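Local coordinates for PROTEIN (hypothetical protein EF0366) (Enterococcus faecalis, PDB 1VPY), which is of unknown function but belongs to the DUF72 family and folds as a TIM alpha/beta barrel, at residues I14-T19 / L268-V273; M75-G80 / T99-S104; E130-L135 / L166-E171. One frame throughout, in Å; residues are numbered along the deposited sequence.

Contact 1 of 3, residues I14-T19 / L268-V273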
loop_
_atom_site.group_PDB
_atom_site.type_symbol
_atom_site.label_atom_id
_atom_site.label_comp_id
_atom_site.label_asym_id
_atom_site.label_seq_id
_atom_site.Cartn_x
_atom_site.Cartn_y
_atom_site.Cartn_z
ATOM N N ILE A 14 10.915 10.602 -1.390
ATOM C CA ILE A 14 10.523 9.412 -2.164
ATOM C C ILE A 14 11.260 8.152 -1.691
ATOM O O ILE A 14 12.477 8.034 -1.849
ATOM C CB ILE A 14 10.784 9.574 -3.688
ATOM C CG1 ILE A 14 10.115 10.834 -4.241
ATOM C CG2 ILE A 14 10.312 8.325 -4.453
ATOM C CD1 ILE A 14 10.611 11.235 -5.629
ATOM N N ARG A 15 10.511 7.206 -1.136
ATOM C CA ARG A 15 11.069 5.929 -0.690
ATOM C C ARG A 15 10.635 4.789 -1.608
ATOM O O ARG A 15 9.452 4.666 -1.948
ATOM C CB ARG A 15 10.623 5.615 0.734
ATOM C CG ARG A 15 11.200 6.509 1.805
ATOM C CD ARG A 15 10.411 6.303 3.074
ATOM N NE ARG A 15 11.140 6.715 4.269
ATOM C CZ ARG A 15 10.972 7.882 4.875
ATOM N NH1 ARG A 15 10.104 8.759 4.397
ATOM N NH2 ARG A 15 11.669 8.171 5.960
ATOM N N LEU A 16 11.596 3.957 -1.998
ATOM C CA LEU A 16 11.315 2.787 -2.826
ATOM C C LEU A 16 11.397 1.508 -2.011
ATOM O O LEU A 16 12.315 1.330 -1.206
ATOM C CB LEU A 16 12.275 2.717 -4.016
ATOM C CG LEU A 16 12.446 4.004 -4.823
ATOM C CD1 LEU A 16 13.385 3.776 -5.981
ATOM C CD2 LEU A 16 11.103 4.523 -5.303
ATOM N N GLY A 17 10.439 0.617 -2.229
ATOM C CA GLY A 17 10.376 -0.624 -1.474
ATOM C C GLY A 17 9.738 -1.785 -2.199
ATOM O O GLY A 17 9.198 -1.627 -3.290
ATOM N N LEU A 18 9.805 -2.955 -1.572
ATOM C CA LEU A 18 9.250 -4.187 -2.129
ATOM C C LEU A 18 8.311 -4.857 -1.140
ATOM O O LEU A 18 8.150 -4.408 -0.007
ATOM C CB LEU A 18 10.364 -5.185 -2.475
ATOM C CG LEU A 18 11.628 -4.736 -3.195
ATOM C CD1 LEU A 18 12.643 -5.856 -3.198
ATOM C CD2 LEU A 18 11.303 -4.296 -4.605
ATOM N N THR A 19 7.706 -5.945 -1.591
ATOM C CA THR A 19 6.955 -6.850 -0.740
ATOM C C THR A 19 7.833 -8.035 -0.347
ATOM O O THR A 19 7.800 -8.498 0.800
ATOM C CB THR A 19 5.728 -7.368 -1.487
ATOM O OG1 THR A 19 4.929 -6.255 -1.887
ATOM C CG2 THR A 19 4.909 -8.283 -0.601
ATOM N N LEU A 268 15.650 -0.888 -8.248
ATOM C CA LEU A 268 17.026 -0.411 -8.403
ATOM C C LEU A 268 17.196 0.419 -9.675
ATOM O O LEU A 268 18.044 1.306 -9.720
ATOM C CB LEU A 268 18.021 -1.577 -8.363
ATOM C CG LEU A 268 18.603 -2.056 -7.015
ATOM C CD1 LEU A 268 17.638 -2.005 -5.783
ATOM C CD2 LEU A 268 19.206 -3.461 -7.175
ATOM N N GLN A 269 16.376 0.143 -10.692
ATOM C CA GLN A 269 16.354 0.954 -11.916
ATOM C C GLN A 269 15.803 2.349 -11.650
ATOM O O GLN A 269 16.452 3.343 -11.977
ATOM C CB GLN A 269 15.551 0.274 -13.033
ATOM C CG GLN A 269 16.332 -0.773 -13.823
ATOM C CD GLN A 269 15.433 -1.666 -14.668
ATOM O OE1 GLN A 269 15.341 -2.880 -14.435
ATOM N NE2 GLN A 269 14.760 -1.067 -15.652
HETATM N N MSE A 270 14.610 2.407 -11.053
HETATM C CA MSE A 270 13.960 3.661 -10.693
HETATM C C MSE A 270 14.867 4.561 -9.870
HETATM O O MSE A 270 15.062 5.734 -10.190
HETATM C CB MSE A 270 12.686 3.382 -9.914
HETATM C CG MSE A 270 11.406 3.661 -10.688
HETATM SE SE MSE A 270 9.939 4.283 -9.519
HETATM C CE MSE A 270 11.002 5.347 -8.308
ATOM N N GLN A 271 15.414 3.987 -8.805
ATOM C CA GLN A 271 16.383 4.631 -7.940
ATOM C C GLN A 271 17.522 5.310 -8.710
ATOM O O GLN A 271 17.989 6.378 -8.303
ATOM C CB GLN A 271 16.955 3.578 -7.000
ATOM C CG GLN A 271 17.659 4.109 -5.770
ATOM C CD GLN A 271 17.662 3.082 -4.659
ATOM O OE1 GLN A 271 18.714 2.572 -4.269
ATOM N NE2 GLN A 271 16.468 2.750 -4.156
ATOM N N LYS A 272 17.978 4.685 -9.798
ATOM C CA LYS A 272 18.990 5.293 -10.671
ATOM C C LYS A 272 18.374 6.425 -11.497
ATOM O O LYS A 272 18.965 7.503 -11.605
ATOM C CB LYS A 272 19.664 4.250 -11.571
ATOM N N VAL A 273 17.176 6.186 -12.037
ATOM C CA VAL A 273 16.452 7.162 -12.868
ATOM C C VAL A 273 16.114 8.454 -12.105
ATOM O O VAL A 273 16.166 9.546 -12.678
ATOM C CB VAL A 273 15.183 6.533 -13.526
ATOM C CG1 VAL A 273 14.335 7.578 -14.232
ATOM C CG2 VAL A 273 15.578 5.451 -14.511
#
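L16, pointing outward from the barrel strand, sets its branched tip against one turn of the C-terminal helix at M270 and Q271. Its CG lies anti to the carbonyl carbon (chi1 -49°), and the side chain then runs straight out through CD1 to the helix backbone. L16 CD1 lies 3.5 Å from Q271 N and 3.7 Å from Q271 CB, so one methyl group meets both the main chain and the root of a side chain. One residue earlier, the selenomethionine M270 places its CB 4.0 Å from L16 CD1, and its chain bends at chi2 and chi3 so that the CE methyl comes near the leucine tip. The modelled spacing between that methyl and L16 CD2 is doubtful. The closely packed part of the interface is thus the buried L16 CD1 against the helix backbone, with M270, also buried, beside it.

The Q271 side is looser. CG of Q271 is anti to its backbone N (chi1 -162°), and the extended chain runs past the leucine, bringing Q271 NE2 to 3.7 Å from L16 CD1, a van der Waals approach by an amide whose residue remains partly exposed.

The contact seats the last helix of the TIM barrel, 260-273, on the first strand, 13-18, where the ring of strands closes. That strand hydrogen-bonds to strand 250-255 through R15 and G17. L18 continues the apolar seam against A263, A264 and A267 of the same helix, and M270 also reaches F255 of the last strand and I234 and S238 of helix 231-245.

Contact 2 of 3, residues M75-G80 / T99-S104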
loop_
_atom_site.group_PDB
_atom_site.type_symbol
_atom_site.label_atom_id
_atom_site.label_comp_id
_atom_site.label_asym_id
_atom_site.label_seq_id
_atom_site.Cartn_x
_atom_site.Cartn_y
_atom_site.Cartn_z
HETATM N N MSE A 75 2.284 -1.546 6.307
HETATM C CA MSE A 75 1.735 -2.725 6.919
HETATM C C MSE A 75 0.379 -3.049 6.310
HETATM O O MSE A 75 -0.570 -2.291 6.462
HETATM C CB MSE A 75 1.615 -2.494 8.425
HETATM C CG MSE A 75 1.415 -3.758 9.230
HETATM SE SE MSE A 75 2.904 -5.034 9.006
HETATM C CE MSE A 75 4.492 -3.759 9.302
ATOM N N LYS A 76 0.289 -4.172 5.607
ATOM C CA LYS A 76 -0.986 -4.592 5.050
ATOM C C LYS A 76 -1.874 -5.143 6.167
ATOM O O LYS A 76 -1.464 -6.038 6.902
ATOM C CB LYS A 76 -0.779 -5.628 3.949
ATOM C CG LYS A 76 -2.008 -5.826 3.070
ATOM C CD LYS A 76 -1.695 -6.636 1.830
ATOM C CE LYS A 76 -2.944 -6.742 0.974
ATOM N NZ LYS A 76 -2.841 -7.798 -0.046
ATOM N N VAL A 77 -3.078 -4.593 6.302
ATOM C CA VAL A 77 -4.021 -5.008 7.355
ATOM C C VAL A 77 -4.552 -6.435 7.169
ATOM O O VAL A 77 -4.537 -6.980 6.056
ATOM C CB VAL A 77 -5.224 -4.024 7.487
ATOM C CG1 VAL A 77 -4.735 -2.604 7.713
ATOM C CG2 VAL A 77 -6.123 -4.094 6.268
ATOM N N TYR A 78 -5.015 -7.025 8.267
ATOM C CA TYR A 78 -5.594 -8.366 8.264
ATOM C C TYR A 78 -6.706 -8.509 7.211
ATOM O O TYR A 78 -7.554 -7.626 7.070
ATOM C CB TYR A 78 -6.111 -8.724 9.671
ATOM C CG TYR A 78 -6.710 -10.113 9.788
ATOM C CD1 TYR A 78 -5.930 -11.253 9.578
ATOM C CD2 TYR A 78 -8.059 -10.290 10.108
ATOM C CE1 TYR A 78 -6.479 -12.535 9.677
ATOM C CE2 TYR A 78 -8.615 -11.561 10.210
ATOM C CZ TYR A 78 -7.821 -12.679 9.995
ATOM O OH TYR A 78 -8.363 -13.944 10.097
ATOM N N SER A 79 -6.686 -9.621 6.478
ATOM C CA SER A 79 -7.637 -9.870 5.386
ATOM C C SER A 79 -9.095 -9.591 5.759
ATOM O O SER A 79 -9.867 -9.093 4.937
ATOM C CB SER A 79 -7.484 -11.291 4.827
ATOM O OG SER A 79 -7.587 -12.271 5.846
ATOM N N GLY A 80 -9.455 -9.912 6.999
ATOM C CA GLY A 80 -10.789 -9.641 7.525
ATOM C C GLY A 80 -11.179 -8.173 7.524
ATOM O O GLY A 80 -12.354 -7.840 7.351
ATOM N N THR A 99 -9.312 -4.570 17.701
ATOM C CA THR A 99 -8.512 -4.506 18.931
ATOM C C THR A 99 -7.273 -5.399 18.869
ATOM O O THR A 99 -6.200 -5.001 19.317
ATOM C CB THR A 99 -9.334 -4.916 20.179
ATOM O OG1 THR A 99 -10.648 -4.361 20.099
ATOM C CG2 THR A 99 -8.654 -4.438 21.465
ATOM N N ALA A 100 -7.434 -6.607 18.331
ATOM C CA ALA A 100 -6.328 -7.553 18.203
ATOM C C ALA A 100 -5.258 -7.015 17.261
ATOM O O ALA A 100 -4.063 -7.078 17.564
ATOM C CB ALA A 100 -6.832 -8.904 17.726
ATOM N N PHE A 101 -5.700 -6.470 16.129
ATOM C CA PHE A 101 -4.793 -5.879 15.153
ATOM C C PHE A 101 -4.033 -4.693 15.744
ATOM O O PHE A 101 -2.800 -4.659 15.695
ATOM C CB PHE A 101 -5.540 -5.476 13.871
ATOM C CG PHE A 101 -4.636 -4.958 12.782
ATOM C CD1 PHE A 101 -3.929 -5.838 11.968
ATOM C CD2 PHE A 101 -4.490 -3.588 12.573
ATOM C CE1 PHE A 101 -3.084 -5.361 10.965
ATOM C CE2 PHE A 101 -3.648 -3.102 11.576
ATOM C CZ PHE A 101 -2.945 -3.989 10.768
ATOM N N LEU A 102 -4.766 -3.739 16.316
ATOM C CA LEU A 102 -4.164 -2.529 16.875
ATOM C C LEU A 102 -3.309 -2.810 18.109
ATOM O O LEU A 102 -2.366 -2.060 18.397
ATOM C CB LEU A 102 -5.234 -1.485 17.203
ATOM C CG LEU A 102 -6.016 -0.840 16.057
ATOM C CD1 LEU A 102 -7.055 0.106 16.620
ATOM C CD2 LEU A 102 -5.101 -0.103 15.084
ATOM N N GLU A 103 -3.645 -3.879 18.834
ATOM C CA GLU A 103 -2.869 -4.305 20.003
ATOM C C GLU A 103 -1.529 -4.903 19.577
ATOM O O GLU A 103 -0.500 -4.646 20.203
ATOM C CB GLU A 103 -3.655 -5.298 20.880
ATOM N N SER A 104 -1.545 -5.692 18.504
ATOM C CA SER A 104 -0.325 -6.303 17.992
ATOM C C SER A 104 0.530 -5.283 17.258
ATOM O O SER A 104 1.754 -5.384 17.258
ATOM C CB SER A 104 -0.644 -7.480 17.072
ATOM O OG SER A 104 -0.773 -7.071 15.725
#
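F101 spans the gap between helix 94-104 and the chain leaving strand 72-76, where its ring lies against V77 and Y78. From CB, which is directed at the 75-80 segment, CG continues anti to the backbone N (chi1 -175°), carrying the ring away from the helix. Along one rim, F101 CD1 comes first to Y78, 4.0 Å from Y78 N and 4.3 Å from Y78 CB. The next atom, F101 CE1, lies 3.7 Å from Y78 N and the same distance from V77 CA, with the K76 carbonyl oxygen at longer range. This main chain approaches the ring obliquely.

Helix 94-104 belongs to the beta-alpha-beta crossover that leads from strand 72-76 to its parallel neighbour 114-120 in the TIM barrel, and the phenylalanine lies between the helix and the C-terminal end of strand 72-76. F117 on the second of these strands meets the same ring edge to face.

At the tip, F101 CZ is 3.7 Å from V77 CA and 3.8 Å from V77 CG1, the valine crossing the phenylalanine at about a right angle. On the other rim, F101 CE2 is 4.0 Å from V77 CG1. At the root of F101, its carbonyl oxygen accepts a hydrogen bond from S104 OG (3.2 Å), with the donor tilted 24° from the carbonyl plane. The CB of K76 points away from the helix; its NZ hydrogen-bonds Q120 OE1, and the residue makes a cation-pi contact with Y51.

Contact 3 of 3, residues E130-L135 / L166-E171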
loop_
_atom_site.group_PDB
_atom_site.type_symbol
_atom_site.label_atom_id
_atom_site.label_comp_id
_atom_site.label_asym_id
_atom_site.label_seq_id
_atom_site.Cartn_x
_atom_site.Cartn_y
_atom_site.Cartn_z
ATOM N N GLU A 130 -23.417 1.024 0.792
ATOM C CA GLU A 130 -23.075 0.064 1.836
ATOM C C GLU A 130 -21.621 0.190 2.276
ATOM O O GLU A 130 -21.340 0.465 3.444
ATOM C CB GLU A 130 -23.371 -1.369 1.370
ATOM C CG GLU A 130 -24.763 -1.894 1.740
ATOM C CD GLU A 130 -25.907 -1.246 0.952
ATOM O OE1 GLU A 130 -25.639 -0.487 -0.010
ATOM O OE2 GLU A 130 -27.087 -1.507 1.297
ATOM N N ASN A 131 -20.693 0.017 1.344
ATOM C CA ASN A 131 -19.300 -0.033 1.746
ATOM C C ASN A 131 -18.496 1.260 1.633
ATOM O O ASN A 131 -17.308 1.298 1.960
ATOM C CB ASN A 131 -18.582 -1.276 1.186
ATOM C CG ASN A 131 -18.629 -1.367 -0.324
ATOM O OD1 ASN A 131 -18.492 -0.364 -1.028
ATOM N ND2 ASN A 131 -18.803 -2.584 -0.834
ATOM N N VAL A 132 -19.156 2.326 1.179
ATOM C CA VAL A 132 -18.687 3.687 1.441
ATOM C C VAL A 132 -18.805 3.885 2.960
ATOM O O VAL A 132 -17.853 4.325 3.617
ATOM C CB VAL A 132 -19.513 4.757 0.662
ATOM C CG1 VAL A 132 -19.355 6.144 1.274
ATOM C CG2 VAL A 132 -19.126 4.780 -0.813
ATOM N N ALA A 133 -19.971 3.521 3.503
ATOM C CA ALA A 133 -20.221 3.527 4.947
ATOM C C ALA A 133 -19.330 2.542 5.714
ATOM O O ALA A 133 -19.208 2.639 6.938
ATOM C CB ALA A 133 -21.695 3.254 5.239
ATOM N N TYR A 134 -18.723 1.594 4.999
ATOM C CA TYR A 134 -17.712 0.719 5.588
ATOM C C TYR A 134 -16.352 1.407 5.633
ATOM O O TYR A 134 -15.579 1.188 6.566
ATOM C CB TYR A 134 -17.601 -0.617 4.842
ATOM C CG TYR A 134 -16.609 -1.574 5.475
ATOM C CD1 TYR A 134 -16.979 -2.372 6.558
ATOM C CD2 TYR A 134 -15.300 -1.670 5.002
ATOM C CE1 TYR A 134 -16.075 -3.241 7.153
ATOM C CE2 TYR A 134 -14.384 -2.539 5.590
ATOM C CZ TYR A 134 -14.783 -3.318 6.666
ATOM O OH TYR A 134 -13.899 -4.177 7.258
ATOM N N LEU A 135 -16.057 2.225 4.621
ATOM C CA LEU A 135 -14.817 3.004 4.602
ATOM C C LEU A 135 -14.804 4.028 5.733
ATOM O O LEU A 135 -13.747 4.356 6.275
ATOM C CB LEU A 135 -14.609 3.696 3.251
ATOM C CG LEU A 135 -14.300 2.840 2.017
ATOM C CD1 LEU A 135 -14.049 3.717 0.802
ATOM C CD2 LEU A 135 -13.119 1.924 2.250
ATOM N N LEU A 166 -12.697 11.049 -4.801
ATOM C CA LEU A 166 -11.447 11.682 -4.382
ATOM C C LEU A 166 -11.675 12.614 -3.200
ATOM O O LEU A 166 -10.858 12.660 -2.279
ATOM C CB LEU A 166 -10.807 12.456 -5.538
ATOM C CG LEU A 166 -10.238 11.704 -6.746
ATOM C CD1 LEU A 166 -9.860 12.694 -7.842
ATOM C CD2 LEU A 166 -9.043 10.845 -6.367
ATOM N N GLN A 167 -12.791 13.344 -3.232
ATOM C CA GLN A 167 -13.183 14.245 -2.145
ATOM C C GLN A 167 -13.438 13.487 -0.840
ATOM O O GLN A 167 -13.036 13.937 0.236
ATOM C CB GLN A 167 -14.413 15.075 -2.544
ATOM C CG GLN A 167 -14.720 16.269 -1.630
ATOM C CD GLN A 167 -13.577 17.287 -1.536
ATOM O OE1 GLN A 167 -12.713 17.370 -2.418
ATOM N NE2 GLN A 167 -13.574 18.068 -0.457
ATOM N N PHE A 168 -14.100 12.339 -0.947
ATOM C CA PHE A 168 -14.334 11.461 0.194
ATOM C C PHE A 168 -13.019 10.965 0.793
ATOM O O PHE A 168 -12.892 10.862 2.013
ATOM C CB PHE A 168 -15.223 10.279 -0.207
ATOM C CG PHE A 168 -15.411 9.258 0.881
ATOM C CD1 PHE A 168 -16.410 9.419 1.839
ATOM C CD2 PHE A 168 -14.589 8.136 0.949
ATOM C CE1 PHE A 168 -16.589 8.477 2.849
ATOM C CE2 PHE A 168 -14.758 7.191 1.954
ATOM C CZ PHE A 168 -15.763 7.361 2.907
HETATM N N MSE A 169 -12.046 10.658 -0.064
HETATM C CA MSE A 169 -10.729 10.227 0.396
HETATM C C MSE A 169 -9.986 11.377 1.065
HETATM O O MSE A 169 -9.390 11.199 2.123
HETATM C CB MSE A 169 -9.904 9.654 -0.758
HETATM C CG MSE A 169 -10.533 8.448 -1.456
HETATM SE SE MSE A 169 -10.569 6.797 -0.385
HETATM C CE MSE A 169 -11.682 5.651 -1.559
ATOM N N LYS A 170 -10.031 12.554 0.441
ATOM C CA LYS A 170 -9.471 13.772 1.031
ATOM C C LYS A 170 -10.084 14.092 2.396
ATOM O O LYS A 170 -9.353 14.281 3.368
ATOM C CB LYS A 170 -9.640 14.977 0.103
ATOM C CG LYS A 170 -8.372 15.442 -0.573
ATOM C CD LYS A 170 -8.236 16.952 -0.471
ATOM C CE LYS A 170 -7.151 17.488 -1.398
ATOM N NZ LYS A 170 -7.634 17.553 -2.801
ATOM N N GLU A 171 -11.415 14.144 2.462
ATOM C CA GLU A 171 -12.134 14.437 3.708
ATOM C C GLU A 171 -11.756 13.515 4.860
ATOM O O GLU A 171 -11.736 13.941 6.009
ATOM C CB GLU A 171 -13.644 14.381 3.499
ATOM C CG GLU A 171 -14.252 15.662 2.954
ATOM C CD GLU A 171 -15.640 15.448 2.366
ATOM O OE1 GLU A 171 -16.138 14.297 2.402
ATOM O OE2 GLU A 171 -16.228 16.434 1.859
#
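The helical segments that carry V132 and L135 on one side and F168 and M169 on the other run nearly in the same direction, at 24°, with their axes 12.1 Å apart at closest approach. Large side chains bridge that wide spacing. F168 contributes most: with CG anti to the backbone N (chi1 175°), its ring extends across to the other helix and its far end packs against both V132 and L135, residues one turn apart.

The ring is met at several atoms. L135 supplies two carbons to the same ring atom, L135 CB and L135 CD1 each lying 3.7 Å from F168 CE2, and the two side chains cross obliquely. V132 reaches the other rim by its CG1 methyl, 3.9 Å from F168 CE1; here the valine and phenylalanine side chains run antiparallel past one another. Between these approaches, F168 CZ lies 3.8 Å from the carbonyl oxygen of V132, so the ring tip rests on main chain as well as on side chains. V132 and F168 are partly exposed and mark the outer side of the interface.

Deeper in, L135 CD1 has a second neighbour. The selenomethionine M169 leaves its backbone beside the interface, but a bend at chi2 (-70°) swings the chain round until M169 CE is 3.9 Å from L135 CD1. The leucine methyl thus touches both F168 and M169, two consecutive residues of the second helix, and the side-chain contacts are all apolar.

Helices 129-141 and 162-171 follow the adjacent barrel strands 114-120 and 147-150, and pack side by side in the outer layer. On the inner side, L135 also touches F121 just beyond strand 114-120, and M169 rests on L176 of strand 175-180.

In the fold
The three contacts sample different arcs of one barrel. Contact 1 sets a helix on a strand, contact 2 sets one on the chain just leaving a strand, and contact 3 joins two helices of the outer layer. Contact 1 ties the chain ends together, and the other two lie within the 248 residues between its segments, on the opposite side of the chain's centre; their centres are about 27 Å and 30 Å from its own. Contacts 2 and 3 are about 20 Å apart between centres and touch where G80 O approaches Y134 OH at 4.0 Å. Zinc ions lie about 11 Å from the M270 side chain and about 14 Å from that of F101, so neither belongs to a metal's first shell.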